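Local structure of AgaA (Rhizobium radiobacter, 6HLX) at residues A286-Y291 / F449-Q454; V37-D42 / G470-Q475; L380-D385 / R401-P406. The protein binds the opine agropinic acid as the periplasmic substrate-binding protein of an ABC transporter that imports it into the bacterium. One frame throughout, in Å; residues are numbered along the deposited sequence. Where two conformers were deposited one is given.

Overall arrangement
All three contacts involve segments that contribute residues to the agropinic acid pocket, but they differ in burial and chemistry. Interaction 1 is partly buried and joins its segments by apolar packing on an indole; beside that packing, Arg452 holds the ligand carboxylate. Interaction 2 is buried and combines a CH-pi contact with a bridging water, tying an edge strand to the 3-10 segment that carries Phe474 to the ligand. Interaction 3, also buried and nearest the middle of the chain, is mainly polar and meets the ligand's polyol. The contacts touch one another: Tyr39 OH of interaction 2 lies within hydrogen-bonding distance of Thr384 N of interaction 3, and Phe471 packs against Pro288 and Leu380.

Interaction 1 of 3, residues A286-Y291 / F449-Q454; sequences AIPKGY and FMWREQ. With G9Z (agropinic acid), chain E; EDO (1,2-ethanediol), chain B.
Apolar packing joins the two segments, with Trp451 as its centre. The six-membered ring of the indole leads with CH2, which meets Ala286 CB at 3.8 Å and, at the same distance, Pro288 CG, the proline crossing the indole at about a right angle. The backbone of Ile287 lies at the indole edge, close to the ring plane. Trp451 begins with CG anti to its own carbonyl carbon (chi1 -70°), and from there the ring swings back toward 286-288.

A 1,2-ethanediol, probably from the crystallisation liquor, sits on one indole face with C1 3.5 Å above the plane. Its O2 accepts a nearly straight hydrogen bond (2.9 Å, 174°) from Lys289 N, within the type II turn Pro288-Tyr291.

The charged interactions belong to the next residue. Arg452 presents NH2 to G9Z O at 2.7 Å and NH1 to G9Z OXT at 2.9 Å, so two nitrogens meet the two carboxylate oxygens. NE and NH2 converge on Gln454 OE1, the closer bond being from NH2 (2.8 Å); both lie near the guanidinium plane and should fix its rotation.

Thus the loop meets the rim of the indole, where Ala286 O, 3.5 Å from Trp451 CH2, is buried without a hydrogen-bond partner in the model, whereas the adjoining arginine, probably positioned by Gln454, supplies charge and direction for recognising the opine's carboxylate.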
loop_
_atom_site.group_PDB
_atom_site.type_symbol
_atom_site.label_atom_id
_atom_site.label_comp_id
_atom_site.label_asym_id
_atom_site.label_seq_id
_atom_site.Cartn_x
_atom_site.Cartn_y
_atom_site.Cartn_z
ATOM N N ALA A 286 6.552 12.804 -5.598
ATOM C CA ALA A 286 7.241 11.911 -4.665
ATOM C C ALA A 286 7.848 10.683 -5.361
ATOM O O ALA A 286 7.377 9.557 -5.173
ATOM C CB ALA A 286 6.324 11.490 -3.527
ATOM N N ILE A 287 8.911 10.908 -6.143
ATOM C CA ILE A 287 9.606 9.808 -6.808
ATOM C C ILE A 287 10.902 9.558 -6.029
ATOM O O ILE A 287 11.731 10.457 -5.920
ATOM C CB ILE A 287 9.821 10.076 -8.322
ATOM C CG1 ILE A 287 8.447 10.173 -9.040
ATOM C CG2 ILE A 287 10.678 8.933 -8.941
ATOM C CD1 ILE A 287 8.499 10.595 -10.424
ATOM N N PRO A 288 11.115 8.355 -5.455
ATOM C CA PRO A 288 12.369 8.145 -4.715
ATOM C C PRO A 288 13.572 8.129 -5.643
ATOM O O PRO A 288 13.454 7.799 -6.828
ATOM C CB PRO A 288 12.204 6.755 -4.076
ATOM C CG PRO A 288 10.727 6.427 -4.206
ATOM C CD PRO A 288 10.259 7.151 -5.442
ATOM N N LYS A 289 14.747 8.434 -5.074
ATOM C CA LYS A 289 16.029 8.311 -5.762
ATOM C C LYS A 289 16.122 6.873 -6.283
ATOM O O LYS A 289 15.730 5.946 -5.570
ATOM C CB LYS A 289 17.191 8.575 -4.787
ATOM C CG LYS A 289 18.470 8.994 -5.509
ATOM C CD LYS A 289 19.631 9.215 -4.544
ATOM C CE LYS A 289 20.903 9.653 -5.244
ATOM N NZ LYS A 289 21.526 8.557 -6.037
ATOM N N GLY A 290 16.563 6.707 -7.526
ATOM C CA GLY A 290 16.704 5.382 -8.126
ATOM C C GLY A 290 15.539 4.985 -9.013
ATOM O O GLY A 290 15.647 4.007 -9.745
ATOM N N TYR A 291 14.399 5.707 -8.937
ATOM C CA TYR A 291 13.252 5.404 -9.798
ATOM C C TYR A 291 13.263 6.336 -11.007
ATOM O O TYR A 291 13.635 7.504 -10.887
ATOM C CB TYR A 291 11.926 5.640 -9.059
ATOM C CG TYR A 291 11.519 4.509 -8.148
ATOM C CD1 TYR A 291 12.146 4.317 -6.921
ATOM C CD2 TYR A 291 10.447 3.681 -8.473
ATOM C CE1 TYR A 291 11.756 3.290 -6.060
ATOM C CE2 TYR A 291 10.071 2.624 -7.638
ATOM C CZ TYR A 291 10.699 2.458 -6.417
ATOM O OH TYR A 291 10.308 1.427 -5.589
ATOM N N PHE A 449 3.735 16.259 0.298
ATOM C CA PHE A 449 4.328 17.166 1.273
ATOM C C PHE A 449 5.600 16.696 1.911
ATOM O O PHE A 449 6.461 17.537 2.174
ATOM C CB PHE A 449 3.309 17.486 2.383
ATOM C CG PHE A 449 2.104 18.256 1.880
ATOM C CD1 PHE A 449 2.262 19.373 1.065
ATOM C CD2 PHE A 449 0.814 17.845 2.207
ATOM C CE1 PHE A 449 1.139 20.085 0.598
ATOM C CE2 PHE A 449 -0.302 18.557 1.744
ATOM C CZ PHE A 449 -0.128 19.661 0.939
ATOM N N MET A 450 5.725 15.385 2.208
ATOM C CA MET A 450 6.914 14.915 2.912
ATOM C C MET A 450 7.128 13.420 2.796
ATOM O O MET A 450 6.163 12.682 2.557
ATOM C CB MET A 450 6.796 15.266 4.416
ATOM C CG MET A 450 5.612 14.592 5.096
ATOM S SD MET A 450 5.575 14.784 6.873
ATOM C CE MET A 450 6.860 13.592 7.360
ATOM N N TRP A 451 8.377 12.984 3.011
ATOM C CA TRP A 451 8.738 11.563 3.097
ATOM C C TRP A 451 8.700 11.304 4.604
ATOM O O TRP A 451 9.224 12.123 5.392
ATOM C CB TRP A 451 10.182 11.314 2.644
ATOM C CG TRP A 451 10.399 11.503 1.184
ATOM C CD1 TRP A 451 11.100 12.507 0.585
ATOM C CD2 TRP A 451 9.905 10.664 0.125
ATOM N NE1 TRP A 451 11.101 12.332 -0.783
ATOM C CE2 TRP A 451 10.392 11.199 -1.090
ATOM C CE3 TRP A 451 9.157 9.472 0.093
ATOM C CZ2 TRP A 451 10.098 10.624 -2.330
ATOM C CZ3 TRP A 451 8.894 8.877 -1.140
ATOM C CH2 TRP A 451 9.355 9.460 -2.333
ATOM N N ARG A 452 8.104 10.197 5.025
ATOM C CA ARG A 452 8.050 9.916 6.470
ATOM C C ARG A 452 8.832 8.654 6.831
ATOM O O ARG A 452 9.040 7.784 5.978
ATOM C CB ARG A 452 6.588 9.773 6.953
ATOM C CG ARG A 452 5.891 8.508 6.444
ATOM C CD ARG A 452 4.461 8.381 6.959
ATOM N NE ARG A 452 4.054 6.977 7.070
ATOM C CZ ARG A 452 2.870 6.503 6.693
ATOM N NH1 ARG A 452 1.962 7.311 6.153
ATOM N NH2 ARG A 452 2.572 5.225 6.878
ATOM N N GLU A 453 9.176 8.510 8.115
ATOM C CA GLU A 453 9.768 7.256 8.604
ATOM C C GLU A 453 8.608 6.275 8.852
ATOM O O GLU A 453 7.513 6.685 9.268
ATOM C CB GLU A 453 10.495 7.478 9.934
ATOM C CG GLU A 453 11.746 8.328 9.782
ATOM C CD GLU A 453 12.640 8.315 11.003
ATOM O OE1 GLU A 453 13.660 9.039 10.992
ATOM O OE2 GLU A 453 12.324 7.586 11.972
ATOM N N GLN A 454 8.852 4.988 8.615
ATOM C CA GLN A 454 7.860 3.932 8.832
ATOM C C GLN A 454 8.626 2.860 9.583
ATOM O O GLN A 454 9.470 2.169 9.004
ATOM C CB GLN A 454 7.312 3.419 7.491
ATOM C CG GLN A 454 6.251 2.309 7.661
ATOM C CD GLN A 454 4.952 2.811 8.272
ATOM O OE1 GLN A 454 4.645 4.000 8.239
ATOM N NE2 GLN A 454 4.158 1.911 8.831
HETATM O OAM G9Z E . -3.296 1.308 6.350
HETATM C CAB G9Z E . -2.985 2.456 6.697
HETATM C CAC G9Z E . -3.230 2.953 7.994
HETATM C CB G9Z E . -2.672 4.409 8.010
HETATM C CA G9Z E . -2.282 4.700 6.571
HETATM C C G9Z E . -0.943 5.197 6.489
HETATM O O G9Z E . 0.011 4.371 6.451
HETATM N N G9Z E . -2.502 3.396 5.863
HETATM C CAG G9Z E . -2.119 3.136 4.422
HETATM C CAH G9Z E . -3.180 3.706 3.479
HETATM O OAP G9Z E . -3.181 5.121 3.666
HETATM C CAI G9Z E . -2.903 3.378 2.009
HETATM O OAQ G9Z E . -2.484 1.993 1.906
HETATM C CAJ G9Z E . -4.187 3.539 1.128
HETATM O OAR G9Z E . -3.876 3.213 -0.239
HETATM C CAK G9Z E . -4.908 4.906 1.205
HETATM O OAT G9Z E . -6.202 4.803 0.579
HETATM C CAL G9Z E . -4.077 6.050 0.606
HETATM O OAS G9Z E . -4.743 7.313 0.829
HETATM O OXT G9Z E . -0.777 6.447 6.493
HETATM C C1 EDO B . 12.967 8.686 -0.791
HETATM O O1 EDO B . 12.756 7.717 0.216
HETATM C C2 EDO B . 14.333 8.422 -1.457
HETATM O O2 EDO B . 14.571 9.432 -2.408
#

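Interaction 2 of 3, residues V37-D42 / G470-Q475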
loop_
_atom_site.group_PDB
_atom_site.type_symbol
_atom_site.label_atom_id
_atom_site.label_comp_id
_atom_site.label_asym_id
_atom_site.label_seq_id
_atom_site.Cartn_x
_atom_site.Cartn_y
_atom_site.Cartn_z
ATOM N N VAL A 37 4.077 -14.972 -7.604
ATOM C CA VAL A 37 5.338 -14.360 -7.179
ATOM C C VAL A 37 5.039 -13.434 -5.997
ATOM O O VAL A 37 3.898 -12.994 -5.830
ATOM C CB VAL A 37 6.002 -13.556 -8.325
ATOM C CG1 VAL A 37 6.527 -14.469 -9.433
ATOM C CG2 VAL A 37 5.055 -12.488 -8.892
ATOM N N ASN A 38 6.053 -13.148 -5.193
ATOM C CA ASN A 38 5.938 -12.150 -4.116
ATOM C C ASN A 38 7.305 -11.544 -3.966
ATOM O O ASN A 38 8.291 -12.183 -4.343
ATOM C CB ASN A 38 5.490 -12.776 -2.810
ATOM C CG ASN A 38 4.024 -13.145 -2.816
ATOM O OD1 ASN A 38 3.665 -14.323 -2.908
ATOM N ND2 ASN A 38 3.136 -12.142 -2.743
ATOM N N TYR A 39 7.392 -10.320 -3.401
ATOM C CA TYR A 39 8.714 -9.740 -3.186
ATOM C C TYR A 39 9.438 -10.457 -2.046
ATOM O O TYR A 39 8.822 -10.771 -1.023
ATOM C CB TYR A 39 8.553 -8.261 -2.822
ATOM C CG TYR A 39 8.192 -7.393 -4.010
ATOM C CD1 TYR A 39 9.132 -7.098 -4.996
ATOM C CD2 TYR A 39 6.919 -6.847 -4.137
ATOM C CE1 TYR A 39 8.818 -6.251 -6.061
ATOM C CE2 TYR A 39 6.589 -6.013 -5.207
ATOM C CZ TYR A 39 7.544 -5.710 -6.160
ATOM O OH TYR A 39 7.203 -4.872 -7.198
ATOM N N GLY A 40 10.737 -10.657 -2.222
ATOM C CA GLY A 40 11.648 -11.201 -1.221
ATOM C C GLY A 40 12.054 -10.073 -0.282
ATOM O O GLY A 40 11.796 -8.893 -0.571
ATOM N N ILE A 41 12.689 -10.419 0.862
ATOM C CA ILE A 41 13.058 -9.428 1.879
ATOM C C ILE A 41 14.069 -8.389 1.370
ATOM O O ILE A 41 14.172 -7.323 1.976
ATOM C CB ILE A 41 13.515 -10.087 3.211
ATOM C CG1 ILE A 41 14.841 -10.880 3.028
ATOM C CG2 ILE A 41 12.380 -10.944 3.804
ATOM C CD1 ILE A 41 15.571 -11.222 4.331
ATOM N N ASP A 42 14.811 -8.708 0.275
ATOM C CA ASP A 42 15.782 -7.801 -0.351
ATOM C C ASP A 42 15.132 -6.993 -1.502
ATOM O O ASP A 42 15.810 -6.208 -2.167
ATOM C CB ASP A 42 16.975 -8.606 -0.894
ATOM C CG ASP A 42 16.627 -9.706 -1.902
ATOM O OD1 ASP A 42 15.402 -9.908 -2.191
ATOM O OD2 ASP A 42 17.562 -10.367 -2.397
ATOM N N GLY A 470 12.301 0.588 1.268
ATOM C CA GLY A 470 11.627 1.679 0.563
ATOM C C GLY A 470 10.130 1.470 0.479
ATOM O O GLY A 470 9.486 1.255 1.503
ATOM N N PHE A 471 9.590 1.422 -0.760
ATOM C CA PHE A 471 8.148 1.237 -1.000
ATOM C C PHE A 471 7.592 -0.119 -0.556
ATOM O O PHE A 471 6.369 -0.308 -0.587
ATOM C CB PHE A 471 7.845 1.449 -2.503
ATOM C CG PHE A 471 7.736 2.873 -2.983
ATOM C CD1 PHE A 471 7.710 3.940 -2.080
ATOM C CD2 PHE A 471 7.671 3.159 -4.348
ATOM C CE1 PHE A 471 7.560 5.263 -2.538
ATOM C CE2 PHE A 471 7.538 4.481 -4.801
ATOM C CZ PHE A 471 7.468 5.519 -3.894
ATOM N N LEU A 472 8.450 -1.075 -0.176
ATOM C CA LEU A 472 7.965 -2.403 0.236
ATOM C C LEU A 472 7.634 -2.490 1.716
ATOM O O LEU A 472 7.236 -3.569 2.188
ATOM C CB LEU A 472 8.993 -3.495 -0.124
ATOM C CG LEU A 472 9.218 -3.686 -1.609
ATOM C CD1 LEU A 472 10.311 -4.654 -1.843
ATOM C CD2 LEU A 472 7.944 -4.159 -2.290
ATOM N N THR A 473 7.770 -1.374 2.471
ATOM C CA THR A 473 7.548 -1.452 3.929
ATOM C C THR A 473 6.171 -2.014 4.322
ATOM O O THR A 473 6.098 -2.786 5.288
ATOM C CB THR A 473 7.844 -0.120 4.638
ATOM O OG1 THR A 473 7.684 -0.287 6.061
ATOM C CG2 THR A 473 6.958 1.034 4.141
ATOM N N PHE A 474 5.099 -1.682 3.588
ATOM C CA PHE A 474 3.763 -2.193 3.950
ATOM C C PHE A 474 3.594 -3.714 3.719
ATOM O O PHE A 474 2.579 -4.285 4.137
ATOM C CB PHE A 474 2.645 -1.412 3.256
ATOM C CG PHE A 474 2.489 0.048 3.633
ATOM C CD1 PHE A 474 3.087 0.563 4.787
ATOM C CD2 PHE A 474 1.693 0.899 2.868
ATOM C CE1 PHE A 474 2.901 1.904 5.156
ATOM C CE2 PHE A 474 1.534 2.251 3.224
ATOM C CZ PHE A 474 2.138 2.741 4.361
ATOM N N GLN A 475 4.570 -4.341 3.012
ATOM C CA GLN A 475 4.559 -5.791 2.756
ATOM C C GLN A 475 5.473 -6.535 3.725
ATOM O O GLN A 475 5.699 -7.737 3.544
ATOM C CB GLN A 475 4.980 -6.097 1.311
ATOM C CG GLN A 475 3.998 -5.507 0.293
ATOM C CD GLN A 475 4.257 -6.051 -1.084
ATOM O OE1 GLN A 475 4.932 -7.059 -1.239
ATOM N NE2 GLN A 475 3.723 -5.385 -2.099
HETATM O O HOH W 1 4.846 -9.417 -2.519
#
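Leu472 meets the Tyr39 ring over one face, the two side chains crossing at about a right angle. CD2 of Leu472 does the touching: it stands 3.7 Å from the Tyr39 ring centroid, 22° off the ring normal, in a CH-pi contact displaced toward the CD2 side of the ring, where Leu472 CD2 and Tyr39 CD2 are 3.4 Å apart. Leu472 CD1 trails toward Tyr39 CB, so one methyl covers the ring face and the other lies by CB and CG.

Gln475 comes to the ring's edge. Its chain is extended beyond CG (chi2 -168°), which brings OE1 to 3.5 Å from Tyr39 CD2, near the ring plane, with the amide turned 49° against the ring. Gln475 OE1 accepts a hydrogen bond from a water (2.7 Å), and the same water accepts from Tyr39 N at 2.8 Å and from Asn38 ND2 at 3.2 Å. One water therefore satisfies a strand N-H and links it to the glutamine, giving this otherwise apolar contact a polar margin.

The hydroxyl end of Tyr39 reaches beyond both segments to Asp129 of helix 127-131 and to Thr384 N. Strand 37-39 is an outermost strand of the five-stranded antiparallel sheet, and Tyr39 also rests on Ile45 of strand 45-55. On the other side of the contact, the 3-10 segment 471-475 leans on helix 23-32, Gln475 against Leu30 and the ligand-contacting Phe474 against Thr23.

Interaction 3 of 3, residues L380-D385 / R401-P406. With G9Z (agropinic acid), chain E.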
loop_
_atom_site.group_PDB
_atom_site.type_symbol
_atom_site.label_atom_id
_atom_site.label_comp_id
_atom_site.label_asym_id
_atom_site.label_seq_id
_atom_site.Cartn_x
_atom_site.Cartn_y
_atom_site.Cartn_z
ATOM N N LEU A 380 2.444 4.863 -0.665
ATOM C CA LEU A 380 3.722 4.585 -1.350
ATOM C C LEU A 380 3.409 3.906 -2.662
ATOM O O LEU A 380 2.239 3.569 -2.913
ATOM C CB LEU A 380 4.609 3.679 -0.462
ATOM C CG LEU A 380 3.930 2.629 0.427
ATOM C CD1 LEU A 380 3.237 1.522 -0.394
ATOM C CD2 LEU A 380 4.955 1.989 1.374
ATOM N N GLY A 381 4.414 3.762 -3.514
ATOM C CA GLY A 381 4.212 3.038 -4.763
ATOM C C GLY A 381 3.954 1.582 -4.405
ATOM O O GLY A 381 4.625 1.010 -3.534
ATOM N N GLU A 382 2.929 0.998 -5.011
ATOM C CA GLU A 382 2.516 -0.383 -4.648
ATOM C C GLU A 382 3.407 -1.471 -5.234
ATOM O O GLU A 382 3.319 -2.628 -4.832
ATOM C CB GLU A 382 1.050 -0.609 -5.018
ATOM C CG GLU A 382 0.089 0.327 -4.278
ATOM C CD GLU A 382 -0.128 0.045 -2.793
ATOM O OE1 GLU A 382 0.442 -0.930 -2.236
ATOM O OE2 GLU A 382 -0.871 0.843 -2.181
ATOM N N ILE A 383 4.261 -1.100 -6.187
ATOM C CA ILE A 383 5.245 -1.973 -6.819
ATOM C C ILE A 383 6.561 -1.190 -6.915
ATOM O O ILE A 383 6.548 0.040 -6.821
ATOM C CB ILE A 383 4.795 -2.468 -8.228
ATOM C CG1 ILE A 383 4.548 -1.295 -9.200
ATOM C CG2 ILE A 383 3.566 -3.419 -8.102
ATOM C CD1 ILE A 383 4.505 -1.726 -10.673
ATOM N N THR A 384 7.678 -1.894 -7.111
ATOM C CA THR A 384 8.966 -1.219 -7.195
ATOM C C THR A 384 9.419 -0.988 -8.654
ATOM O O THR A 384 10.608 -0.860 -8.903
ATOM C CB THR A 384 10.024 -1.945 -6.374
ATOM O OG1 THR A 384 10.146 -3.257 -6.908
ATOM C CG2 THR A 384 9.669 -2.009 -4.899
ATOM N N ASP A 385 8.487 -0.971 -9.599
ATOM C CA ASP A 385 8.778 -0.602 -10.981
ATOM C C ASP A 385 8.218 0.820 -11.112
ATOM O O ASP A 385 7.240 1.169 -10.419
ATOM C CB ASP A 385 8.069 -1.537 -11.988
ATOM C CG ASP A 385 8.314 -1.097 -13.428
ATOM O OD1 ASP A 385 9.420 -1.346 -13.947
ATOM O OD2 ASP A 385 7.432 -0.427 -13.999
ATOM N N ARG A 401 -9.900 4.796 -6.926
ATOM C CA ARG A 401 -8.954 3.792 -6.427
ATOM C C ARG A 401 -8.408 4.193 -5.060
ATOM O O ARG A 401 -8.557 5.343 -4.645
ATOM C CB ARG A 401 -7.807 3.575 -7.443
ATOM C CG ARG A 401 -8.315 3.246 -8.858
ATOM C CD ARG A 401 -7.214 2.881 -9.848
ATOM N NE ARG A 401 -6.247 3.955 -10.075
ATOM C CZ ARG A 401 -6.310 4.831 -11.079
ATOM N NH1 ARG A 401 -5.344 5.723 -11.250
ATOM N NH2 ARG A 401 -7.348 4.824 -11.915
ATOM N N THR A 402 -7.702 3.271 -4.390
ATOM C CA THR A 402 -7.169 3.587 -3.062
ATOM C C THR A 402 -6.125 4.726 -3.065
ATOM O O THR A 402 -6.029 5.428 -2.066
ATOM C CB THR A 402 -6.527 2.319 -2.424
ATOM O OG1 THR A 402 -5.499 1.825 -3.305
ATOM C CG2 THR A 402 -7.564 1.230 -2.094
ATOM N N ASN A 403 -5.371 4.910 -4.173
ATOM C CA ASN A 403 -4.249 5.859 -4.249
ATOM C C ASN A 403 -4.422 7.023 -5.217
ATOM O O ASN A 403 -3.534 7.869 -5.275
ATOM C CB ASN A 403 -2.961 5.117 -4.634
ATOM C CG ASN A 403 -2.420 4.227 -3.546
ATOM O OD1 ASN A 403 -1.879 3.130 -3.805
ATOM N ND2 ASN A 403 -2.525 4.690 -2.308
ATOM N N ASN A 404 -5.513 7.054 -5.972
ATOM C CA ASN A 404 -5.657 8.123 -6.979
ATOM C C ASN A 404 -6.514 9.308 -6.511
ATOM O O ASN A 404 -7.040 9.313 -5.393
ATOM C CB ASN A 404 -6.181 7.551 -8.317
ATOM C CG ASN A 404 -7.683 7.376 -8.372
ATOM O OD1 ASN A 404 -8.314 7.042 -7.365
ATOM N ND2 ASN A 404 -8.291 7.588 -9.551
ATOM N N SER A 405 -6.677 10.292 -7.410
ATOM C CA SER A 405 -7.555 11.440 -7.214
ATOM C C SER A 405 -8.829 11.123 -8.012
ATOM O O SER A 405 -8.788 11.102 -9.254
ATOM C CB SER A 405 -6.878 12.719 -7.702
ATOM O OG SER A 405 -6.080 13.144 -6.609
ATOM N N PRO A 406 -9.924 10.744 -7.306
ATOM C CA PRO A 406 -11.121 10.258 -8.001
ATOM C C PRO A 406 -11.518 11.040 -9.251
ATOM O O PRO A 406 -11.566 12.280 -9.247
ATOM C CB PRO A 406 -12.206 10.295 -6.917
ATOM C CG PRO A 406 -11.450 9.968 -5.651
ATOM C CD PRO A 406 -10.088 10.641 -5.835
HETATM O OAM G9Z E . -3.296 1.308 6.350
HETATM C CAB G9Z E . -2.985 2.456 6.697
HETATM C CAC G9Z E . -3.230 2.953 7.994
HETATM C CB G9Z E . -2.672 4.409 8.010
HETATM C CA G9Z E . -2.282 4.700 6.571
HETATM C C G9Z E . -0.943 5.197 6.489
HETATM O O G9Z E . 0.011 4.371 6.451
HETATM N N G9Z E . -2.502 3.396 5.863
HETATM C CAG G9Z E . -2.119 3.136 4.422
HETATM C CAH G9Z E . -3.180 3.706 3.479
HETATM O OAP G9Z E . -3.181 5.121 3.666
HETATM C CAI G9Z E . -2.903 3.378 2.009
HETATM O OAQ G9Z E . -2.484 1.993 1.906
HETATM C CAJ G9Z E . -4.187 3.539 1.128
HETATM O OAR G9Z E . -3.876 3.213 -0.239
HETATM C CAK G9Z E . -4.908 4.906 1.205
HETATM O OAT G9Z E . -6.202 4.803 0.579
HETATM C CAL G9Z E . -4.077 6.050 0.606
HETATM O OAS G9Z E . -4.743 7.313 0.829
HETATM O OXT G9Z E . -0.777 6.447 6.493
HETATM O O HOH W 2 -3.519 0.940 -1.587
#
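The carboxylate of Glu382 and the amide of Asn403 lie nearly coplanar, their planes only 20° apart, while the side chains themselves run at a slant to each other. Glu382 OE2 and Asn403 OD1 approach to 3.0 Å; as modelled both are acceptors, so this is a close approach and not a hydrogen bond, and OD1 has its hydrogen-bond partner outside the two segments. A further flat group, the Arg401 guanidinium, has Asn404 ND2 over the centre of one face, 3.6 Å above the plane. Asn404 also folds back so that OD1 accepts from Arg401 N (2.8 Å), the donor standing out of the carbonyl plane.

A water links the segments, donating to Glu382 OE2 at 2.7 Å and to Thr402 OG1 at 2.8 Å, and it is hydrogen-bonded to G9Z OAR as well. Glu382 is bent at chi2 (-72°), turning its carboxylate to this water, and its other oxygen, OE1, forms a salt bridge with Arg26, a positive charge that probably stabilises the ionised form despite the nearby amide oxygen. The ligand's polyol end is also bonded directly, G9Z OAT donating to Thr402 O at 2.7 Å. Separately, Asn403 ND2 comes to 2.9 Å of G9Z OAR.

Segment 380-385 follows strand 374-379 of the six-stranded sheet and leads to helix 388-393; segment 401-406 comes after that helix. Asn403 packs on Tyr392 and Glu382 on Asn391, so helix 388-393 adjoins both halves of this polyol-binding corner, while Ile383 reaches across to helix 127-131.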